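Local structure of IclR transcriptional regulator (1MKM) at residues I197-V202 against S216-A221; T95-H100 against G117-P122; P122-L127 against E192-I197. The protein probably binds DNA through a winged helix-turn-helix domain and regulates transcription, and carries a zinc ion in its C-terminal domain. All coordinates share one frame; numbering follows the deposited sequence.

Interaction 1: I197-V202 against S216-A221; sequences IMCVGV and SISGVA
Met198 and Gly219 sit opposite each other in an antiparallel pair of strands whose axes approach to 4.6 Å and run at 173°. Met198 N donates to Gly219 O at 3.1 Å, nearly head-on to the carbonyl, while the return bond from Gly219 N to Met198 O is weak at 3.3 Å. Two residues on, Val200 N reaches Ile217 O at 3.2 Å, in the carbonyl plane; Ile217 N points back to Val200 O, whose position is less sure. On one face, Met198, Val200 and Ile217 turn to apolar packing, with helix 226-246 lying over Val200 and Ile217. The Met198 chain bends at its last torsion (chi3 55°), and its SD rests against Ala221 CB at 3.7 Å. On the other face, Cys199 SG lies beside its own backbone N, anti to the carbonyl carbon (chi1 -41°), and passes Ser218 OG at 3.8 Å, a packing contact. Ser216 CB adds to this face by touching Gly201 CA. The Cys199 side chain is about 3 Å from a zinc ion and close to Asp189, its fellow zinc-binding residue. The strand thus offers sulfur to the metal from a backbone held in register by inter-strand hydrogen bonds, which is likely to limit the cysteine's movement.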
ATOM      1  N   ILE B 197      22.404  -0.504 -21.567  1.00 59.42           N
ATOM      2  CA  ILE B 197      22.053  -1.922 -21.455  1.00 53.21           C
ATOM      3  C   ILE B 197      22.848  -2.848 -22.392  1.00 61.06           C
ATOM      4  O   ILE B 197      23.041  -2.542 -23.570  1.00 65.40           O
ATOM      5  CB  ILE B 197      20.518  -2.151 -21.755  1.00 45.67           C
ATOM      6  CG1 ILE B 197      19.666  -2.076 -20.473  1.00 52.80           C
ATOM      7  CG2 ILE B 197      20.305  -3.517 -22.362  1.00 41.85           C
ATOM      8  CD1 ILE B 197      19.759  -0.803 -19.721  1.00 58.90           C
ATOM      9  N   MET B 198      23.288  -3.990 -21.862  1.00 50.16           N
ATOM     10  CA  MET B 198      23.999  -4.999 -22.644  1.00 50.05           C
ATOM     11  C   MET B 198      23.282  -6.317 -22.375  1.00 44.58           C
ATOM     12  O   MET B 198      22.633  -6.459 -21.348  1.00 49.89           O
ATOM     13  CB  MET B 198      25.466  -5.106 -22.215  1.00 57.35           C
ATOM     14  CG  MET B 198      26.330  -3.948 -22.683  1.00 59.36           C
ATOM     15  SD  MET B 198      28.013  -4.014 -22.040  1.00 65.80           S
ATOM     16  CE  MET B 198      28.521  -5.642 -22.578  1.00 47.94           C
ATOM     17  N   CYS B 199      23.396  -7.279 -23.282  1.00 54.40           N
ATOM     18  CA  CYS B 199      22.717  -8.558 -23.100  1.00 52.17           C
ATOM     19  C   CYS B 199      23.554  -9.722 -23.609  1.00 59.56           C
ATOM     20  O   CYS B 199      24.569  -9.531 -24.267  1.00 61.59           O
ATOM     21  CB  CYS B 199      21.389  -8.554 -23.866  1.00 50.08           C
ATOM     22  SG  CYS B 199      20.448  -7.010 -23.769  1.00 58.22           S
ATOM     23  N   VAL B 200      23.117 -10.932 -23.290  1.00 56.25           N
ATOM     24  CA  VAL B 200      23.769 -12.139 -23.761  1.00 57.99           C
ATOM     25  C   VAL B 200      22.615 -13.056 -24.148  1.00 55.21           C
ATOM     26  O   VAL B 200      21.680 -13.233 -23.370  1.00 51.10           O
ATOM     27  CB  VAL B 200      24.632 -12.811 -22.663  1.00 53.43           C
ATOM     28  CG1 VAL B 200      25.073 -14.182 -23.130  1.00 44.80           C
ATOM     29  CG2 VAL B 200      25.851 -11.956 -22.363  1.00 45.97           C
ATOM     30  N   GLY B 201      22.665 -13.624 -25.350  1.00 62.54           N
ATOM     31  CA  GLY B 201      21.578 -14.476 -25.783  1.00 56.01           C
ATOM     32  C   GLY B 201      21.976 -15.756 -26.484  1.00 73.65           C
ATOM     33  O   GLY B 201      23.044 -15.847 -27.087  1.00 68.69           O
ATOM     34  N   VAL B 202      21.080 -16.738 -26.406  1.00 80.09           N
ATOM     35  CA  VAL B 202      21.252 -18.059 -27.004  1.00 82.40           C
ATOM     36  C   VAL B 202      19.910 -18.456 -27.638  1.00 85.01           C
ATOM     37  O   VAL B 202      18.851 -18.063 -27.145  1.00 88.92           O
ATOM     38  CB  VAL B 202      21.627 -19.095 -25.917  1.00 78.04           C
ATOM     39  CG1 VAL B 202      21.788 -20.472 -26.523  1.00 87.32           C
ATOM     40  CG2 VAL B 202      22.899 -18.671 -25.220  1.00 79.63           C
ATOM     41  N   SER B 216      17.548 -14.478 -23.289  1.00 43.01           N
ATOM     42  CA  SER B 216      18.702 -13.645 -23.023  1.00 50.28           C
ATOM     43  C   SER B 216      18.700 -13.068 -21.620  1.00 54.16           C
ATOM     44  O   SER B 216      17.665 -13.035 -20.944  1.00 51.51           O
ATOM     45  CB  SER B 216      18.805 -12.521 -24.064  1.00 53.07           C
ATOM     46  OG  SER B 216      17.695 -11.652 -24.029  1.00 47.98           O
ATOM     47  N   ILE B 217      19.876 -12.643 -21.172  1.00 43.73           N
ATOM     48  CA  ILE B 217      20.018 -12.038 -19.855  1.00 45.51           C
ATOM     49  C   ILE B 217      20.235 -10.571 -20.141  1.00 50.01           C
ATOM     50  O   ILE B 217      21.005 -10.224 -21.034  1.00 54.93           O
ATOM     51  CB  ILE B 217      21.227 -12.611 -19.092  1.00 46.47           C
ATOM     52  CG1 ILE B 217      20.892 -14.019 -18.576  1.00 46.29           C
ATOM     53  CG2 ILE B 217      21.629 -11.672 -17.985  1.00 33.54           C
ATOM     54  CD1 ILE B 217      22.072 -14.744 -17.925  1.00 58.00           C
ATOM     55  N   SER B 218      19.573  -9.703 -19.386  1.00 47.57           N
ATOM     56  CA  SER B 218      19.706  -8.284 -19.638  1.00 40.42           C
ATOM     57  C   SER B 218      20.008  -7.483 -18.392  1.00 43.63           C
ATOM     58  O   SER B 218      19.477  -7.756 -17.329  1.00 51.54           O
ATOM     59  CB  SER B 218      18.420  -7.774 -20.301  1.00 35.48           C
ATOM     60  OG  SER B 218      18.018  -8.673 -21.331  1.00 38.15           O
ATOM     61  N   GLY B 219      20.867  -6.485 -18.530  1.00 43.23           N
ATOM     62  CA  GLY B 219      21.195  -5.658 -17.390  1.00 52.72           C
ATOM     63  C   GLY B 219      22.025  -4.457 -17.784  1.00 52.85           C
ATOM     64  O   GLY B 219      22.277  -4.231 -18.968  1.00 57.01           O
ATOM     65  N   VAL B 220      22.447  -3.680 -16.799  1.00 47.96           N
ATOM     66  CA  VAL B 220      23.259  -2.519 -17.098  1.00 62.69           C
ATOM     67  C   VAL B 220      24.626  -2.965 -17.609  1.00 60.76           C
ATOM     68  O   VAL B 220      25.154  -4.008 -17.202  1.00 64.88           O
ATOM     69  CB  VAL B 220      23.444  -1.621 -15.866  1.00 64.77           C
ATOM     70  CG1 VAL B 220      24.250  -0.390 -16.249  1.00 70.48           C
ATOM     71  CG2 VAL B 220      22.088  -1.207 -15.325  1.00 59.12           C
ATOM     72  N   ALA B 221      25.180  -2.160 -18.508  1.00 61.20           N
ATOM     73  CA  ALA B 221      26.462  -2.421 -19.141  1.00 56.53           C
ATOM     74  C   ALA B 221      27.579  -2.781 -18.172  1.00 58.08           C
ATOM     75  O   ALA B 221      28.324  -3.744 -18.402  1.00 56.70           O
ATOM     76  CB  ALA B 221      26.863  -1.214 -19.972  1.00 59.68           C
TER

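Interaction 2: T95-H100 against G117-P122; sequences TGETVH and GEQSIP
Thr98 OG1 takes a weak hydrogen bond from Gly117 N at 3.1 Å. Thr98 OG1 also has Ile121 CD1 beside it at 3.5 Å, where the isoleucine chain crosses the threonine at a slant. A second weak bond runs from Glu118 N to Gly96 O at 3.4 Å, with a fairly straight angle of 158°, whereas Gln119 NE2 comes to 3.0 Å from Gly96 O at an angle too poor for bonding. A bend in the Gln119 chain (chi2 73°) brings NE2 back beside Gly96 O; the amide oxygen of Gln119 is taken by Lys223 NZ, which also forms a salt bridge with Glu97. One lysine therefore ties a side chain from each segment. Gly117 comes so near that a beta carbon there would clash with Gly96 O and Thr98 N, and the positive phi of Gly96 also favours glycine. Just upstream, Thr95 OG1 accepts from Glu97 N at 3.0 Å, and that bond makes an ST turn leading into strand 98-105. The contact as a whole sets this lead-in against the loop that leaves strand 108-115: the open end of a beta hairpin in the IclR C-terminal domain.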
ATOM      1  N   THR B  95      21.516 -15.564 -11.435  1.00 45.77           N
ATOM      2  CA  THR B  95      22.313 -14.495 -12.026  1.00 49.07           C
ATOM      3  C   THR B  95      21.924 -13.162 -11.410  1.00 55.76           C
ATOM      4  O   THR B  95      22.748 -12.243 -11.324  1.00 46.80           O
ATOM      5  CB  THR B  95      22.114 -14.383 -13.545  1.00 58.67           C
ATOM      6  OG1 THR B  95      20.784 -13.923 -13.814  1.00 59.55           O
ATOM      7  CG2 THR B  95      22.352 -15.729 -14.226  1.00 45.91           C
ATOM      8  N   GLY B  96      20.660 -13.074 -10.981  1.00 60.22           N
ATOM      9  CA  GLY B  96      20.140 -11.862 -10.374  1.00 55.80           C
ATOM     10  C   GLY B  96      19.766 -10.839 -11.430  1.00 58.14           C
ATOM     11  O   GLY B  96      19.372  -9.710 -11.126  1.00 49.86           O
ATOM     12  N   GLU B  97      19.877 -11.253 -12.686  1.00 56.00           N
ATOM     13  CA  GLU B  97      19.586 -10.382 -13.809  1.00 53.01           C
ATOM     14  C   GLU B  97      18.235 -10.678 -14.438  1.00 52.99           C
ATOM     15  O   GLU B  97      17.719 -11.797 -14.341  1.00 55.07           O
ATOM     16  CB  GLU B  97      20.679 -10.539 -14.870  1.00 59.19           C
ATOM     17  CG  GLU B  97      22.089 -10.382 -14.336  1.00 43.13           C
ATOM     18  CD  GLU B  97      22.270  -9.085 -13.597  1.00 54.44           C
ATOM     19  OE1 GLU B  97      21.976  -8.024 -14.184  1.00 66.01           O
ATOM     20  OE2 GLU B  97      22.707  -9.118 -12.426  1.00 73.25           O
ATOM     21  N   THR B  98      17.666  -9.658 -15.076  1.00 46.11           N
ATOM     22  CA  THR B  98      16.398  -9.781 -15.777  1.00 40.33           C
ATOM     23  C   THR B  98      16.632 -10.750 -16.945  1.00 45.05           C
ATOM     24  O   THR B  98      17.695 -10.745 -17.566  1.00 47.01           O
ATOM     25  CB  THR B  98      15.940  -8.412 -16.298  1.00 33.76           C
ATOM     26  OG1 THR B  98      15.753  -7.528 -15.184  1.00 51.04           O
ATOM     27  CG2 THR B  98      14.646  -8.526 -17.071  1.00 37.94           C
ATOM     28  N   VAL B  99      15.636 -11.585 -17.215  1.00 50.19           N
ATOM     29  CA  VAL B  99      15.684 -12.600 -18.265  1.00 50.26           C
ATOM     30  C   VAL B  99      14.542 -12.374 -19.260  1.00 53.47           C
ATOM     31  O   VAL B  99      13.423 -12.091 -18.842  1.00 55.51           O
ATOM     32  CB  VAL B  99      15.501 -14.002 -17.641  1.00 43.74           C
ATOM     33  CG1 VAL B  99      15.568 -15.096 -18.716  1.00 41.79           C
ATOM     34  CG2 VAL B  99      16.551 -14.219 -16.563  1.00 44.53           C
ATOM     35  N   HIS B 100      14.818 -12.495 -20.559  1.00 51.12           N
ATOM     36  CA  HIS B 100      13.785 -12.326 -21.580  1.00 51.89           C
ATOM     37  C   HIS B 100      13.704 -13.554 -22.457  1.00 51.67           C
ATOM     38  O   HIS B 100      14.666 -14.310 -22.585  1.00 54.04           O
ATOM     39  CB  HIS B 100      14.072 -11.124 -22.488  1.00 41.32           C
ATOM     40  CG  HIS B 100      14.045  -9.808 -21.783  1.00 37.14           C
ATOM     41  ND1 HIS B 100      12.892  -9.065 -21.638  1.00 33.22           N
ATOM     42  CD2 HIS B 100      15.028  -9.102 -21.175  1.00 34.56           C
ATOM     43  CE1 HIS B 100      13.165  -7.957 -20.971  1.00 36.85           C
ATOM     44  NE2 HIS B 100      14.456  -7.954 -20.677  1.00 41.78           N
ATOM     45  N   GLY B 117      14.580  -8.828 -12.594  1.00 56.25           N
ATOM     46  CA  GLY B 117      15.702  -9.106 -11.725  1.00 50.20           C
ATOM     47  C   GLY B 117      15.550  -8.345 -10.421  1.00 57.54           C
ATOM     48  O   GLY B 117      14.556  -7.634 -10.184  1.00 50.97           O
ATOM     49  N   GLU B 118      16.563  -8.486  -9.583  1.00 49.02           N
ATOM     50  CA  GLU B 118      16.598  -7.859  -8.275  1.00 56.83           C
ATOM     51  C   GLU B 118      16.592  -6.338  -8.297  1.00 52.94           C
ATOM     52  O   GLU B 118      16.077  -5.704  -7.371  1.00 51.35           O
ATOM     53  CB  GLU B 118      17.817  -8.389  -7.521  1.00 58.21           C
ATOM     54  CG  GLU B 118      17.731  -9.895  -7.299  1.00 72.71           C
ATOM     55  CD  GLU B 118      19.006 -10.499  -6.748  1.00 78.54           C
ATOM     56  OE1 GLU B 118      19.709  -9.818  -5.966  1.00 82.12           O
ATOM     57  OE2 GLU B 118      19.292 -11.666  -7.085  1.00 85.68           O
ATOM     58  N   GLN B 119      17.178  -5.750  -9.332  1.00 50.47           N
ATOM     59  CA  GLN B 119      17.208  -4.291  -9.448  1.00 55.72           C
ATOM     60  C   GLN B 119      16.564  -3.827 -10.761  1.00 52.47           C
ATOM     61  O   GLN B 119      16.569  -4.551 -11.760  1.00 40.44           O
ATOM     62  CB  GLN B 119      18.649  -3.776  -9.336  1.00 63.09           C
ATOM     63  CG  GLN B 119      19.704  -4.869  -9.375  1.00 76.58           C
ATOM     64  CD  GLN B 119      19.874  -5.469 -10.761  1.00 88.53           C
ATOM     65  OE1 GLN B 119      20.389  -4.814 -11.675  1.00 93.81           O
ATOM     66  NE2 GLN B 119      19.435  -6.717 -10.929  1.00 84.18           N
ATOM     67  N   SER B 120      15.974  -2.635 -10.736  1.00 48.12           N
ATOM     68  CA  SER B 120      15.340  -2.080 -11.931  1.00 50.98           C
ATOM     69  C   SER B 120      16.451  -1.726 -12.937  1.00 55.65           C
ATOM     70  O   SER B 120      17.498  -1.191 -12.553  1.00 56.43           O
ATOM     71  CB  SER B 120      14.562  -0.810 -11.570  1.00 59.55           C
ATOM     72  OG  SER B 120      13.735  -0.998 -10.431  1.00 60.99           O
ATOM     73  N   ILE B 121      16.249  -2.039 -14.213  1.00 54.69           N
ATOM     74  CA  ILE B 121      17.252  -1.708 -15.226  1.00 55.98           C
ATOM     75  C   ILE B 121      16.655  -0.710 -16.208  1.00 57.11           C
ATOM     76  O   ILE B 121      15.472  -0.784 -16.524  1.00 46.28           O
ATOM     77  CB  ILE B 121      17.738  -2.962 -15.972  1.00 61.20           C
ATOM     78  CG1 ILE B 121      16.554  -3.731 -16.568  1.00 51.82           C
ATOM     79  CG2 ILE B 121      18.555  -3.839 -15.007  1.00 63.94           C
ATOM     80  CD1 ILE B 121      16.977  -5.017 -17.296  1.00 48.96           C
ATOM     81  N   PRO B 122      17.465   0.244 -16.696  1.00 60.10           N
ATOM     82  CA  PRO B 122      16.997   1.269 -17.643  1.00 56.03           C
ATOM     83  C   PRO B 122      16.572   0.773 -19.021  1.00 53.71           C
ATOM     84  O   PRO B 122      16.948   1.358 -20.030  1.00 62.01           O
ATOM     85  CB  PRO B 122      18.175   2.240 -17.707  1.00 58.73           C
ATOM     86  CG  PRO B 122      19.352   1.347 -17.506  1.00 64.30           C
ATOM     87  CD  PRO B 122      18.896   0.419 -16.393  1.00 60.34           C
TER

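Interaction 3: P122-L127 against E192-I197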
ATOM      1  N   PRO B 122      17.465   0.244 -16.696  1.00 60.10           N
ATOM      2  CA  PRO B 122      16.997   1.269 -17.643  1.00 56.03           C
ATOM      3  C   PRO B 122      16.572   0.773 -19.021  1.00 53.71           C
ATOM      4  O   PRO B 122      16.948   1.358 -20.030  1.00 62.01           O
ATOM      5  CB  PRO B 122      18.175   2.240 -17.707  1.00 58.73           C
ATOM      6  CG  PRO B 122      19.352   1.347 -17.506  1.00 64.30           C
ATOM      7  CD  PRO B 122      18.896   0.419 -16.393  1.00 60.34           C
ATOM      8  N   MET B 123      15.770  -0.291 -19.050  1.00 52.03           N
ATOM      9  CA  MET B 123      15.281  -0.899 -20.290  1.00 51.50           C
ATOM     10  C   MET B 123      13.753  -0.861 -20.326  1.00 59.52           C
ATOM     11  O   MET B 123      13.103  -1.114 -19.316  1.00 62.07           O
ATOM     12  CB  MET B 123      15.755  -2.351 -20.365  1.00 52.64           C
ATOM     13  CG  MET B 123      15.399  -3.091 -21.632  1.00 54.49           C
ATOM     14  SD  MET B 123      16.036  -4.775 -21.582  1.00 58.70           S
ATOM     15  CE  MET B 123      14.864  -5.636 -22.628  1.00 73.32           C
ATOM     16  N   VAL B 124      13.172  -0.533 -21.477  1.00 64.21           N
ATOM     17  CA  VAL B 124      11.714  -0.491 -21.577  1.00 60.25           C
ATOM     18  C   VAL B 124      11.215  -1.689 -22.366  1.00 51.96           C
ATOM     19  O   VAL B 124      11.128  -1.646 -23.589  1.00 63.02           O
ATOM     20  CB  VAL B 124      11.199   0.795 -22.266  1.00 60.54           C
ATOM     21  CG1 VAL B 124       9.677   0.803 -22.265  1.00 55.44           C
ATOM     22  CG2 VAL B 124      11.712   2.027 -21.546  1.00 63.35           C
ATOM     23  N   SER B 125      10.890  -2.760 -21.654  1.00 51.72           N
ATOM     24  CA  SER B 125      10.402  -3.983 -22.278  1.00 47.38           C
ATOM     25  C   SER B 125       9.170  -4.472 -21.538  1.00 41.12           C
ATOM     26  O   SER B 125       9.031  -4.258 -20.340  1.00 51.22           O
ATOM     27  CB  SER B 125      11.484  -5.060 -22.219  1.00 54.84           C
ATOM     28  OG  SER B 125      11.805  -5.353 -20.871  1.00 61.97           O
ATOM     29  N   ARG B 126       8.271  -5.122 -22.254  1.00 38.66           N
ATOM     30  CA  ARG B 126       7.056  -5.656 -21.649  1.00 46.99           C
ATOM     31  C   ARG B 126       6.526  -6.722 -22.574  1.00 42.42           C
ATOM     32  O   ARG B 126       6.832  -6.710 -23.768  1.00 46.27           O
ATOM     33  CB  ARG B 126       6.003  -4.557 -21.435  1.00 53.05           C
ATOM     34  CG  ARG B 126       5.499  -3.871 -22.694  1.00 56.38           C
ATOM     35  CD  ARG B 126       4.255  -3.034 -22.395  1.00 63.60           C
ATOM     36  NE  ARG B 126       4.496  -2.024 -21.366  1.00 62.71           N
ATOM     37  CZ  ARG B 126       5.189  -0.907 -21.563  1.00 73.16           C
ATOM     38  NH1 ARG B 126       5.705  -0.652 -22.756  1.00 73.12           N
ATOM     39  NH2 ARG B 126       5.382  -0.052 -20.565  1.00 69.80           N
ATOM     40  N   LEU B 127       5.746  -7.660 -22.040  1.00 46.00           N
ATOM     41  CA  LEU B 127       5.220  -8.731 -22.885  1.00 42.26           C
ATOM     42  C   LEU B 127       4.414  -8.182 -24.057  1.00 45.29           C
ATOM     43  O   LEU B 127       3.829  -7.114 -23.964  1.00 41.68           O
ATOM     44  CB  LEU B 127       4.361  -9.699 -22.065  1.00 46.86           C
ATOM     45  CG  LEU B 127       5.120 -10.652 -21.136  1.00 46.00           C
ATOM     46  CD1 LEU B 127       6.374 -11.134 -21.821  1.00 54.48           C
ATOM     47  CD2 LEU B 127       5.505  -9.950 -19.871  1.00 52.31           C
ATOM     48  N   GLU B 192      23.984  -2.144 -28.431  1.00 67.69           N
ATOM     49  CA  GLU B 192      23.539  -2.067 -29.820  1.00 71.85           C
ATOM     50  C   GLU B 192      22.037  -1.810 -29.903  1.00 73.97           C
ATOM     51  O   GLU B 192      21.561  -1.223 -30.868  1.00 78.64           O
ATOM     52  CB  GLU B 192      23.861  -3.374 -30.558  1.00 71.71           C
ATOM     53  CG  GLU B 192      25.303  -3.848 -30.429  1.00 63.72           C
ATOM     54  CD  GLU B 192      25.513  -5.233 -31.016  1.00 68.00           C
ATOM     55  OE1 GLU B 192      25.357  -5.403 -32.242  1.00 70.95           O
ATOM     56  OE2 GLU B 192      25.833  -6.161 -30.250  1.00 77.76           O
ATOM     57  N   ASN B 193      21.287  -2.268 -28.906  1.00 78.00           N
ATOM     58  CA  ASN B 193      19.844  -2.061 -28.905  1.00 73.89           C
ATOM     59  C   ASN B 193      19.532  -0.831 -28.071  1.00 73.47           C
ATOM     60  O   ASN B 193      18.987   0.144 -28.583  1.00 76.58           O
ATOM     61  CB  ASN B 193      19.120  -3.294 -28.346  1.00 73.86           C
ATOM     62  CG  ASN B 193      17.594  -3.159 -28.388  1.00 73.46           C
ATOM     63  OD1 ASN B 193      16.989  -2.490 -27.546  1.00 77.25           O
ATOM     64  ND2 ASN B 193      16.975  -3.796 -29.370  1.00 51.76           N
ATOM     65  N   GLU B 194      19.882  -0.873 -26.789  1.00 74.15           N
ATOM     66  CA  GLU B 194      19.649   0.269 -25.914  1.00 75.23           C
ATOM     67  C   GLU B 194      20.913   0.675 -25.166  1.00 74.96           C
ATOM     68  O   GLU B 194      21.629  -0.165 -24.620  1.00 69.96           O
ATOM     69  CB  GLU B 194      18.525  -0.029 -24.919  1.00 81.74           C
ATOM     70  CG  GLU B 194      17.269   0.802 -25.165  1.00 88.41           C
ATOM     71  CD  GLU B 194      16.154   0.504 -24.179  1.00 89.50           C
ATOM     72  OE1 GLU B 194      15.764  -0.677 -24.062  1.00 90.29           O
ATOM     73  OE2 GLU B 194      15.661   1.452 -23.526  1.00 88.19           O
ATOM     74  N   ILE B 195      21.191   1.974 -25.153  1.00 72.37           N
ATOM     75  CA  ILE B 195      22.368   2.490 -24.474  1.00 73.33           C
ATOM     76  C   ILE B 195      22.228   2.328 -22.954  1.00 75.22           C
ATOM     77  O   ILE B 195      21.175   2.605 -22.369  1.00 64.12           O
ATOM     78  CB  ILE B 195      22.616   3.979 -24.866  1.00 80.13           C
ATOM     79  CG1 ILE B 195      23.580   4.638 -23.875  1.00 82.58           C
ATOM     80  CG2 ILE B 195      21.290   4.722 -24.973  1.00 82.32           C
ATOM     81  CD1 ILE B 195      23.790   6.128 -24.120  1.00 87.14           C
ATOM     82  N   GLY B 196      23.300   1.863 -22.322  1.00 68.80           N
ATOM     83  CA  GLY B 196      23.273   1.650 -20.890  1.00 66.07           C
ATOM     84  C   GLY B 196      23.010   0.187 -20.598  1.00 64.93           C
ATOM     85  O   GLY B 196      23.373  -0.308 -19.527  1.00 67.39           O
ATOM     86  N   ILE B 197      22.404  -0.504 -21.567  1.00 59.42           N
ATOM     87  CA  ILE B 197      22.053  -1.922 -21.455  1.00 53.21           C
ATOM     88  C   ILE B 197      22.848  -2.848 -22.392  1.00 61.06           C
ATOM     89  O   ILE B 197      23.041  -2.542 -23.570  1.00 65.40           O
ATOM     90  CB  ILE B 197      20.518  -2.151 -21.755  1.00 45.67           C
ATOM     91  CG1 ILE B 197      19.666  -2.076 -20.473  1.00 52.80           C
ATOM     92  CG2 ILE B 197      20.305  -3.517 -22.362  1.00 41.85           C
ATOM     93  CD1 ILE B 197      19.759  -0.803 -19.721  1.00 58.90           C
TER
HETATM   94  O   HOH W   1      13.309  -2.544 -24.848  1.00 59.28           O
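The carboxylate of Glu194 points into 122-127, yet it makes no direct hydrogen bond across the contact; a water does the joining. This water donates to Val124 O at 2.7 Å and to Glu194 OE1 at 3.2 Å. The Glu194 chain is extended beyond CG (chi2 180°), which carries OE1 to 3.4 Å from Met123 CG, the two side chains crossing at about a right angle. Val124 N is 3.7 Å from Glu194 OE1, not hydrogen-bonded, and Glu194 OE2 lies 3.7 Å from Pro122 O, an approach of two acceptors. Were Glu194 replaced by an alanine, the water on Val124 O would probably lose its second acceptor and a gap would open beside Met123 CG. Met123 CB meets Ile197 CG1 at 3.9 Å; with CG anti to the backbone nitrogen (chi1 -176°) and the chain extended, the sulfur end runs away from this contact. Ile197 also packs on the Pro122 ring, but the model brings CD1 implausibly near it and the detail there is doubtful. Residues 194-197 close a type II turn through Ile197 N to Glu194 O at 3.2 Å, with Gly196 at the position where a beta carbon would be jammed against the preceding carbonyl. In the fold, the loop between strands 108-115 and 130-132 meets the loop between strands 187-190 and 197-205. Met123 touches His100 of strand 98-105 and Tyr111 of strand 108-115, and Pro122 leans on Val220 of strand 211-220.

In the fold
The three contacts form one patch of the C-terminal domain, with interaction 1 centred about 9 Å from each of the others and interactions 2 and 3 about 11 Å apart. Interactions 1 and 2 meet along neighbouring strands, where Ser218 N probably hydrogen-bonds Thr98 O at 2.8 Å. Interactions 1 and 3 share Ile197, and Ala221 N probably bonds Gly196 O, also at 2.8 Å; Pro122 is common to interactions 2 and 3. The bound zinc lies about 5 Å from the side chain of Met123 and about 9 Å from that of Ile121. The 117-122 loop also reaches the second subunit, where Ser120 N bonds Glu194 OE2 of that neighbouring chain.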